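Local coordinates for genome packaging NTPase B204 (Sulfolobus turreted icosahedral virus 2, PDB 4KFU), which probably hydrolyses ATP to power the packaging of viral DNA into the capsid, as a P-loop ATPase of the FtsK-HerA superfamily, at residues 8-13 with 154-159; 181-186 with 198-203. All blocks are in the same frame, centred on the assembly; numbering follows the deposited sequence.

Contact 1. Residues 8-13 with 154-159; sequences VLVGRK and IIMFYT. With ACP (phosphomethylphosphonic acid adenylate ester), chain E.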
loop_
_atom_site.group_PDB
_atom_site.type_symbol
_atom_site.label_atom_id
_atom_site.label_comp_id
_atom_site.label_asym_id
_atom_site.label_seq_id
_atom_site.Cartn_x
_atom_site.Cartn_y
_atom_site.Cartn_z
ATOM N N VAL A 8 4.070 3.545 -0.531
ATOM C CA VAL A 8 4.084 2.558 -1.598
ATOM C C VAL A 8 5.247 1.602 -1.389
ATOM O O VAL A 8 6.405 2.031 -1.242
ATOM C CB VAL A 8 4.178 3.229 -2.977
ATOM C CG1 VAL A 8 4.163 2.178 -4.086
ATOM C CG2 VAL A 8 3.005 4.220 -3.156
ATOM N N LEU A 9 4.938 0.308 -1.342
ATOM C CA LEU A 9 5.978 -0.702 -1.198
ATOM C C LEU A 9 6.151 -1.470 -2.504
ATOM O O LEU A 9 5.181 -1.983 -3.075
ATOM C CB LEU A 9 5.625 -1.691 -0.094
ATOM C CG LEU A 9 5.034 -1.157 1.203
ATOM C CD1 LEU A 9 4.717 -2.343 2.102
ATOM C CD2 LEU A 9 6.000 -0.206 1.885
ATOM N N VAL A 10 7.393 -1.563 -2.967
ATOM C CA VAL A 10 7.697 -2.276 -4.203
ATOM C C VAL A 10 8.735 -3.347 -3.930
ATOM O O VAL A 10 9.809 -3.059 -3.388
ATOM C CB VAL A 10 8.257 -1.346 -5.275
ATOM C CG1 VAL A 10 8.465 -2.128 -6.580
ATOM C CG2 VAL A 10 7.313 -0.147 -5.483
ATOM N N GLY A 11 8.430 -4.580 -4.311
ATOM C CA GLY A 11 9.379 -5.653 -4.080
ATOM C C GLY A 11 8.979 -6.949 -4.745
ATOM O O GLY A 11 7.792 -7.286 -4.776
ATOM N N ARG A 12 9.969 -7.676 -5.272
ATOM C CA ARG A 12 9.722 -8.974 -5.902
ATOM C C ARG A 12 9.023 -9.947 -4.945
ATOM O O ARG A 12 9.039 -9.757 -3.718
ATOM C CB ARG A 12 11.043 -9.581 -6.399
ATOM N N LYS A 13 8.368 -10.963 -5.501
ATOM C CA LYS A 13 7.773 -12.011 -4.677
ATOM C C LYS A 13 8.830 -12.586 -3.731
ATOM O O LYS A 13 9.948 -12.882 -4.159
ATOM C CB LYS A 13 7.194 -13.118 -5.560
ATOM C CG LYS A 13 6.609 -14.289 -4.783
ATOM C CD LYS A 13 5.874 -15.279 -5.693
ATOM C CE LYS A 13 4.508 -14.751 -6.089
ATOM N NZ LYS A 13 3.779 -14.279 -4.882
ATOM N N ILE A 154 8.146 6.034 -0.535
ATOM C CA ILE A 154 8.244 4.888 -1.435
ATOM C C ILE A 154 9.332 3.960 -0.913
ATOM O O ILE A 154 10.482 4.375 -0.722
ATOM C CB ILE A 154 8.540 5.303 -2.888
ATOM C CG1 ILE A 154 7.506 6.326 -3.374
ATOM C CG2 ILE A 154 8.533 4.101 -3.799
ATOM C CD1 ILE A 154 7.882 6.986 -4.716
ATOM N N ILE A 155 8.956 2.706 -0.670
ATOM C CA ILE A 155 9.886 1.719 -0.138
ATOM C C ILE A 155 10.204 0.695 -1.224
ATOM O O ILE A 155 9.297 0.186 -1.886
ATOM C CB ILE A 155 9.314 1.031 1.126
ATOM C CG1 ILE A 155 9.207 2.050 2.269
ATOM C CG2 ILE A 155 10.171 -0.164 1.528
ATOM C CD1 ILE A 155 8.669 1.497 3.561
ATOM N N MET A 156 11.493 0.417 -1.429
ATOM C CA MET A 156 11.903 -0.496 -2.495
ATOM C C MET A 156 12.891 -1.551 -2.018
ATOM O O MET A 156 13.824 -1.242 -1.262
ATOM C CB MET A 156 12.514 0.303 -3.659
ATOM C CG MET A 156 11.488 1.131 -4.420
ATOM S SD MET A 156 12.229 2.396 -5.470
ATOM C CE MET A 156 12.710 3.592 -4.268
ATOM N N PHE A 157 12.680 -2.795 -2.453
ATOM C CA PHE A 157 13.645 -3.881 -2.204
ATOM C C PHE A 157 14.508 -4.065 -3.452
ATOM O O PHE A 157 14.307 -3.384 -4.453
ATOM C CB PHE A 157 12.929 -5.189 -1.850
ATOM C CG PHE A 157 12.212 -5.146 -0.519
ATOM C CD1 PHE A 157 12.765 -5.744 0.606
ATOM C CD2 PHE A 157 10.998 -4.482 -0.387
ATOM C CE1 PHE A 157 12.108 -5.702 1.852
ATOM C CE2 PHE A 157 10.326 -4.438 0.862
ATOM C CZ PHE A 157 10.894 -5.042 1.977
ATOM N N TYR A 158 15.442 -5.006 -3.395
ATOM C CA TYR A 158 16.419 -5.208 -4.458
ATOM C C TYR A 158 15.825 -5.330 -5.861
ATOM O O TYR A 158 14.869 -6.077 -6.077
ATOM C CB TYR A 158 17.273 -6.461 -4.166
ATOM C CG TYR A 158 18.006 -6.961 -5.391
ATOM C CD1 TYR A 158 19.230 -6.403 -5.769
ATOM C CD2 TYR A 158 17.480 -7.982 -6.181
ATOM C CE1 TYR A 158 19.906 -6.841 -6.911
ATOM C CE2 TYR A 158 18.154 -8.435 -7.328
ATOM C CZ TYR A 158 19.360 -7.861 -7.681
ATOM O OH TYR A 158 20.019 -8.299 -8.818
ATOM N N THR A 159 16.408 -4.610 -6.815
ATOM C CA THR A 159 16.222 -4.942 -8.222
ATOM C C THR A 159 17.357 -4.423 -9.096
ATOM O O THR A 159 17.964 -3.397 -8.791
ATOM C CB THR A 159 14.872 -4.421 -8.774
ATOM O OG1 THR A 159 14.706 -4.907 -10.111
ATOM C CG2 THR A 159 14.836 -2.895 -8.777
HETATM P PG ACP E . 4.027 -12.795 -1.956
HETATM O O1G ACP E . 4.323 -12.435 -3.490
HETATM O O2G ACP E . 3.001 -11.705 -1.381
HETATM O O3G ACP E . 3.452 -14.162 -1.861
HETATM P PB ACP E . 6.053 -11.099 -0.490
HETATM O O1B ACP E . 4.827 -10.272 0.136
HETATM O O2B ACP E . 6.679 -10.387 -1.619
HETATM C C3B ACP E . 5.577 -12.768 -1.017
HETATM P PA ACP E . 6.776 -11.659 2.195
HETATM O O1A ACP E . 5.528 -12.510 2.182
HETATM O O2A ACP E . 6.821 -10.358 2.968
HETATM O O3A ACP E . 7.171 -11.284 0.671
HETATM O "O5'" ACP E . 8.002 -12.536 2.756
HETATM C "C5'" ACP E . 8.366 -13.819 2.249
HETATM C "C4'" ACP E . 9.191 -14.536 3.325
HETATM O "O4'" ACP E . 10.448 -13.903 3.601
HETATM C "C3'" ACP E . 8.444 -14.587 4.649
HETATM O "O3'" ACP E . 7.892 -15.896 4.845
HETATM C "C2'" ACP E . 9.478 -14.334 5.719
HETATM O "O2'" ACP E . 9.672 -15.572 6.391
HETATM C "C1'" ACP E . 10.759 -13.931 5.001
HETATM N N9 ACP E . 11.114 -12.569 5.478
HETATM C C8 ACP E . 10.655 -11.413 4.961
HETATM N N7 ACP E . 11.168 -10.339 5.623
HETATM C C5 ACP E . 11.965 -10.811 6.598
HETATM C C6 ACP E . 12.814 -10.222 7.660
HETATM N N6 ACP E . 12.916 -8.887 7.844
HETATM N N1 ACP E . 13.483 -11.077 8.467
HETATM C C2 ACP E . 13.396 -12.413 8.313
HETATM N N3 ACP E . 12.649 -13.014 7.370
HETATM C C4 ACP E . 11.923 -12.279 6.494
HETATM O O HOH W 1 11.898 -2.704 -5.877
HETATM O O HOH W 2 12.190 -6.074 -5.802
#
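L9 and I155 lie side by side on one face of the central sheet and point the same way. The contact is made by one branch of the leucine: L9 CD2 sits 3.6 Å from I155 CD1 and equally near I155 CB. The leucine CG is anti to its carbonyl carbon (chi1 -42°), which brings CD2 over to the isoleucine. Helix 17-31 covers this pair through L20, I21 and F25. On the other face are V8, V10, I154 and M156. Here the side chains meet more loosely, with V10 CB 4.2 Å from M156 CG. The end of M156 leads away from segment 8-13; its side chain touches L189 of strand 188-192, while Y148 of helix 145-150 packs on V8, V10 and I154.

Strands 8-10 and 154-156 run parallel, their axes 14° apart, and three hydrogen bonds join the segments. I155 N donates a hydrogen bond to V8 O at 2.7 Å. V10 N donates to I155 O at 2.8 Å. F157 N donates to V10 O at 3.0 Å. The same V10 O also lies at the edge of the F157 ring, in its plane, 3.5 Å from CD2. One oxygen thus meets both the amide and the ring edge of a single residue.

Past G11 the chains part, and a water bridges R12 N and Y158 O. K13 then curls back, its chain bent at chi3 and chi4, to bring NZ to the terminal phosphate of the chain E analogue, where its bond to O3G is weak. G11 O bonds to K17 NZ. This is the strand-to-P-loop junction of a P-loop ATPase: strand 6-10 runs between parallel neighbours and delivers the Walker A loop to the phosphates.

Contact 2. Residues 181-186 with 198-203; sequences KTLKQY and IKIHKP. With ACP (phosphomethylphosphonic acid adenylate ester), chain E; ACP (phosphomethylphosphonic acid adenylate ester), chain F.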
loop_
_atom_site.group_PDB
_atom_site.type_symbol
_atom_site.label_atom_id
_atom_site.label_comp_id
_atom_site.label_asym_id
_atom_site.label_seq_id
_atom_site.Cartn_x
_atom_site.Cartn_y
_atom_site.Cartn_z
ATOM N N LYS A 181 20.094 -1.284 -6.470
ATOM C CA LYS A 181 20.820 -2.360 -7.147
ATOM C C LYS A 181 21.681 -3.197 -6.207
ATOM O O LYS A 181 22.020 -4.340 -6.515
ATOM C CB LYS A 181 21.724 -1.787 -8.254
ATOM C CG LYS A 181 20.984 -1.001 -9.323
ATOM C CD LYS A 181 21.944 -0.498 -10.402
ATOM C CE LYS A 181 22.476 -1.652 -11.237
ATOM N NZ LYS A 181 23.270 -1.191 -12.421
ATOM N N THR A 182 22.033 -2.633 -5.058
ATOM C CA THR A 182 22.964 -3.304 -4.159
ATOM C C THR A 182 22.343 -3.763 -2.836
ATOM O O THR A 182 23.050 -4.213 -1.925
ATOM C CB THR A 182 24.194 -2.406 -3.890
ATOM O OG1 THR A 182 23.750 -1.119 -3.447
ATOM C CG2 THR A 182 25.023 -2.243 -5.173
ATOM N N LEU A 183 21.021 -3.673 -2.725
ATOM C CA LEU A 183 20.364 -4.077 -1.477
ATOM C C LEU A 183 20.468 -5.581 -1.249
ATOM O O LEU A 183 20.197 -6.380 -2.158
ATOM C CB LEU A 183 18.887 -3.694 -1.509
ATOM C CG LEU A 183 18.557 -2.212 -1.650
ATOM C CD1 LEU A 183 17.086 -2.049 -2.037
ATOM C CD2 LEU A 183 18.871 -1.497 -0.342
ATOM N N LYS A 184 20.828 -5.970 -0.029
ATOM C CA LYS A 184 20.876 -7.383 0.325
ATOM C C LYS A 184 19.501 -7.891 0.764
ATOM O O LYS A 184 18.532 -7.125 0.817
ATOM C CB LYS A 184 21.937 -7.636 1.409
ATOM C CG LYS A 184 23.358 -7.446 0.898
ATOM C CD LYS A 184 23.504 -8.020 -0.517
ATOM C CE LYS A 184 24.880 -7.724 -1.116
ATOM N NZ LYS A 184 24.915 -7.993 -2.590
ATOM N N GLN A 185 19.402 -9.186 1.040
ATOM C CA GLN A 185 18.095 -9.792 1.341
ATOM C C GLN A 185 17.395 -9.120 2.520
ATOM O O GLN A 185 17.998 -8.911 3.584
ATOM C CB GLN A 185 18.217 -11.299 1.591
ATOM C CG GLN A 185 16.854 -11.993 1.676
ATOM C CD GLN A 185 16.938 -13.510 1.658
ATOM O OE1 GLN A 185 17.810 -14.109 2.294
ATOM N NE2 GLN A 185 16.033 -14.139 0.921
ATOM N N TYR A 186 16.130 -8.757 2.302
ATOM C CA TYR A 186 15.288 -8.118 3.321
ATOM C C TYR A 186 15.704 -6.694 3.698
ATOM O O TYR A 186 15.016 -6.048 4.495
ATOM C CB TYR A 186 15.178 -8.987 4.572
ATOM C CG TYR A 186 14.792 -10.413 4.282
ATOM C CD1 TYR A 186 13.777 -10.715 3.382
ATOM C CD2 TYR A 186 15.451 -11.462 4.902
ATOM C CE1 TYR A 186 13.424 -12.034 3.112
ATOM C CE2 TYR A 186 15.099 -12.785 4.643
ATOM C CZ TYR A 186 14.084 -13.058 3.748
ATOM O OH TYR A 186 13.728 -14.358 3.475
ATOM N N ILE A 198 16.852 9.839 0.984
ATOM C CA ILE A 198 16.958 8.384 0.906
ATOM C C ILE A 198 17.639 7.789 2.130
ATOM O O ILE A 198 18.665 8.293 2.585
ATOM C CB ILE A 198 17.765 7.948 -0.334
ATOM C CG1 ILE A 198 17.088 8.433 -1.613
ATOM C CG2 ILE A 198 17.931 6.428 -0.379
ATOM C CD1 ILE A 198 17.749 7.916 -2.870
ATOM N N LYS A 199 17.068 6.709 2.656
ATOM C CA LYS A 199 17.699 5.952 3.729
ATOM C C LYS A 199 17.648 4.459 3.404
ATOM O O LYS A 199 16.625 3.960 2.932
ATOM C CB LYS A 199 16.994 6.226 5.063
ATOM N N ILE A 200 18.752 3.754 3.638
ATOM C CA ILE A 200 18.781 2.303 3.488
ATOM C C ILE A 200 18.438 1.672 4.830
ATOM O O ILE A 200 19.008 2.038 5.855
ATOM C CB ILE A 200 20.167 1.788 3.037
ATOM C CG1 ILE A 200 20.633 2.515 1.772
ATOM C CG2 ILE A 200 20.142 0.271 2.838
ATOM C CD1 ILE A 200 19.683 2.389 0.618
ATOM N N HIS A 201 17.502 0.731 4.834
ATOM C CA HIS A 201 17.079 0.115 6.090
ATOM C C HIS A 201 17.538 -1.337 6.208
ATOM O O HIS A 201 17.457 -2.106 5.239
ATOM C CB HIS A 201 15.551 0.210 6.232
ATOM C CG HIS A 201 15.071 0.244 7.650
ATOM N ND1 HIS A 201 15.011 -0.879 8.446
ATOM C CD2 HIS A 201 14.610 1.270 8.410
ATOM C CE1 HIS A 201 14.546 -0.550 9.639
ATOM N NE2 HIS A 201 14.297 0.748 9.643
ATOM N N LYS A 202 18.041 -1.700 7.392
ATOM C CA LYS A 202 18.332 -3.085 7.715
ATOM C C LYS A 202 17.019 -3.865 7.760
ATOM O O LYS A 202 15.954 -3.272 7.981
ATOM C CB LYS A 202 18.987 -3.156 9.100
ATOM C CG LYS A 202 20.259 -2.331 9.235
ATOM C CD LYS A 202 21.332 -2.818 8.292
ATOM C CE LYS A 202 22.665 -2.132 8.559
ATOM N NZ LYS A 202 23.727 -2.684 7.676
ATOM N N PRO A 203 17.082 -5.194 7.567
ATOM C CA PRO A 203 15.859 -6.000 7.678
ATOM C C PRO A 203 15.215 -5.764 9.034
ATOM O O PRO A 203 15.931 -5.543 10.007
ATOM C CB PRO A 203 16.374 -7.435 7.602
ATOM C CG PRO A 203 17.680 -7.326 6.840
ATOM C CD PRO A 203 18.272 -6.021 7.282
HETATM P PG ACP E . 4.027 -12.795 -1.956
HETATM O O1G ACP E . 4.323 -12.435 -3.490
HETATM O O2G ACP E . 3.001 -11.705 -1.381
HETATM O O3G ACP E . 3.452 -14.162 -1.861
HETATM P PB ACP E . 6.053 -11.099 -0.490
HETATM O O1B ACP E . 4.827 -10.272 0.136
HETATM O O2B ACP E . 6.679 -10.387 -1.619
HETATM C C3B ACP E . 5.577 -12.768 -1.017
HETATM P PA ACP E . 6.776 -11.659 2.195
HETATM O O1A ACP E . 5.528 -12.510 2.182
HETATM O O2A ACP E . 6.821 -10.358 2.968
HETATM O O3A ACP E . 7.171 -11.284 0.671
HETATM O "O5'" ACP E . 8.002 -12.536 2.756
HETATM C "C5'" ACP E . 8.366 -13.819 2.249
HETATM C "C4'" ACP E . 9.191 -14.536 3.325
HETATM O "O4'" ACP E . 10.448 -13.903 3.601
HETATM C "C3'" ACP E . 8.444 -14.587 4.649
HETATM O "O3'" ACP E . 7.892 -15.896 4.845
HETATM C "C2'" ACP E . 9.478 -14.334 5.719
HETATM O "O2'" ACP E . 9.672 -15.572 6.391
HETATM C "C1'" ACP E . 10.759 -13.931 5.001
HETATM N N9 ACP E . 11.114 -12.569 5.478
HETATM C C8 ACP E . 10.655 -11.413 4.961
HETATM N N7 ACP E . 11.168 -10.339 5.623
HETATM C C5 ACP E . 11.965 -10.811 6.598
HETATM C C6 ACP E . 12.814 -10.222 7.660
HETATM N N6 ACP E . 12.916 -8.887 7.844
HETATM N N1 ACP E . 13.483 -11.077 8.467
HETATM C C2 ACP E . 13.396 -12.413 8.313
HETATM N N3 ACP E . 12.649 -13.014 7.370
HETATM C C4 ACP E . 11.923 -12.279 6.494
HETATM P PA ACP F . 26.599 -11.866 -0.687
HETATM O O1A ACP F . 26.395 -10.497 -1.295
HETATM O O2A ACP F . 27.898 -12.601 -0.945
HETATM O O3A ACP F . 26.373 -11.780 0.911
HETATM O "O5'" ACP F . 25.376 -12.801 -1.171
HETATM C "C5'" ACP F . 25.371 -14.213 -0.940
HETATM C "C4'" ACP F . 24.036 -14.760 -1.418
HETATM O "O4'" ACP F . 22.972 -13.861 -1.049
HETATM C "C3'" ACP F . 23.998 -14.882 -2.936
HETATM O "O3'" ACP F . 23.456 -16.162 -3.279
HETATM C "C2'" ACP F . 22.988 -13.855 -3.384
HETATM O "O2'" ACP F . 22.275 -14.340 -4.519
HETATM C "C1'" ACP F . 22.091 -13.708 -2.165
HETATM N N9 ACP F . 21.455 -12.375 -2.175
HETATM C C8 ACP F . 22.105 -11.202 -2.313
HETATM N N7 ACP F . 21.236 -10.160 -2.301
HETATM C C5 ACP F . 20.001 -10.679 -2.164
HETATM C C6 ACP F . 18.631 -10.138 -2.077
HETATM N N6 ACP F . 18.431 -8.798 -2.144
HETATM N N1 ACP F . 17.607 -11.021 -1.936
HETATM C C2 ACP F . 17.814 -12.355 -1.875
HETATM N N3 ACP F . 19.040 -12.914 -1.942
HETATM C C4 ACP F . 20.147 -12.141 -2.088
#
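The Y186 ring is covered on both faces. On one lies the adenine of the chain E nucleotide analogue, with its C4 3.5 Å above the centre of the ring. On the opposite face Q185 CG sits 3.4 Å above the plane, also over the centre. The tyrosine is thus held between a base and the side chain of its own neighbour. Its hydroxyl reaches past the base to the sugar, with Y186 OH 3.3 Å from O4' of the chain E analogue. Q185 in turn meets a second base: its CB and CG touch N1 and C2 of the chain F adenine. Its CG is anti to the backbone N (chi1 -170°) and the chain beyond is extended, which keeps it between the tyrosine and that base.

Across the contact, P203 packs against the root of the tyrosine. P203 CB lies 3.6 Å from Y186 CB, and P203 CG is near Q185 O. The proline CA also makes a CA-H...O contact with Y186 O at 3.3 Å. Farther back, L183 and I200 cross obliquely, L183 CD2 meeting I200 CG2 at 3.9 Å. No hydrogen bond joins the two segments. Segment 181-186 is the loop leading into the antiparallel hairpin of strands 188-192 and 197-201, at the edge of the sheet; segment 198-203 is the second strand of that hairpin and the start of the C-terminal tail.

The chain F analogue lies on the side of the loop away from residues 198-203. Its N6 donates to L183 O at 3.0 Å, and K184 NZ makes a weak bond to its O1A. In the other segment, H201 ND1 donates to a lone pair of K202 O at 2.6 Å, with the oxygen near the ring plane, while the imidazole lies nearly parallel to the F188 ring.

Overall arrangement
Contacts 1 and 2 have centres about 10 Å apart and reach the same sheet. Strand 188-192 lies between strand 153-156 of contact 1 and strand 197-201 of contact 2. L183 joins them directly, its CD1 lying 3.4 Å from M156 O and 3.6 Å from F157 C. Y158 packs beside it, with Y158 CB 3.5 Å from L183 O. The chain E nucleotide analogue spans both contacts: contact 1 supplies K13 at its terminal phosphate, contact 2 stacks Y186 on its adenine. G16, K17, S18, Y19 and I204 also hydrogen-bond this nucleotide. The chain F analogue also touches both, through Y158 and residues 183-185.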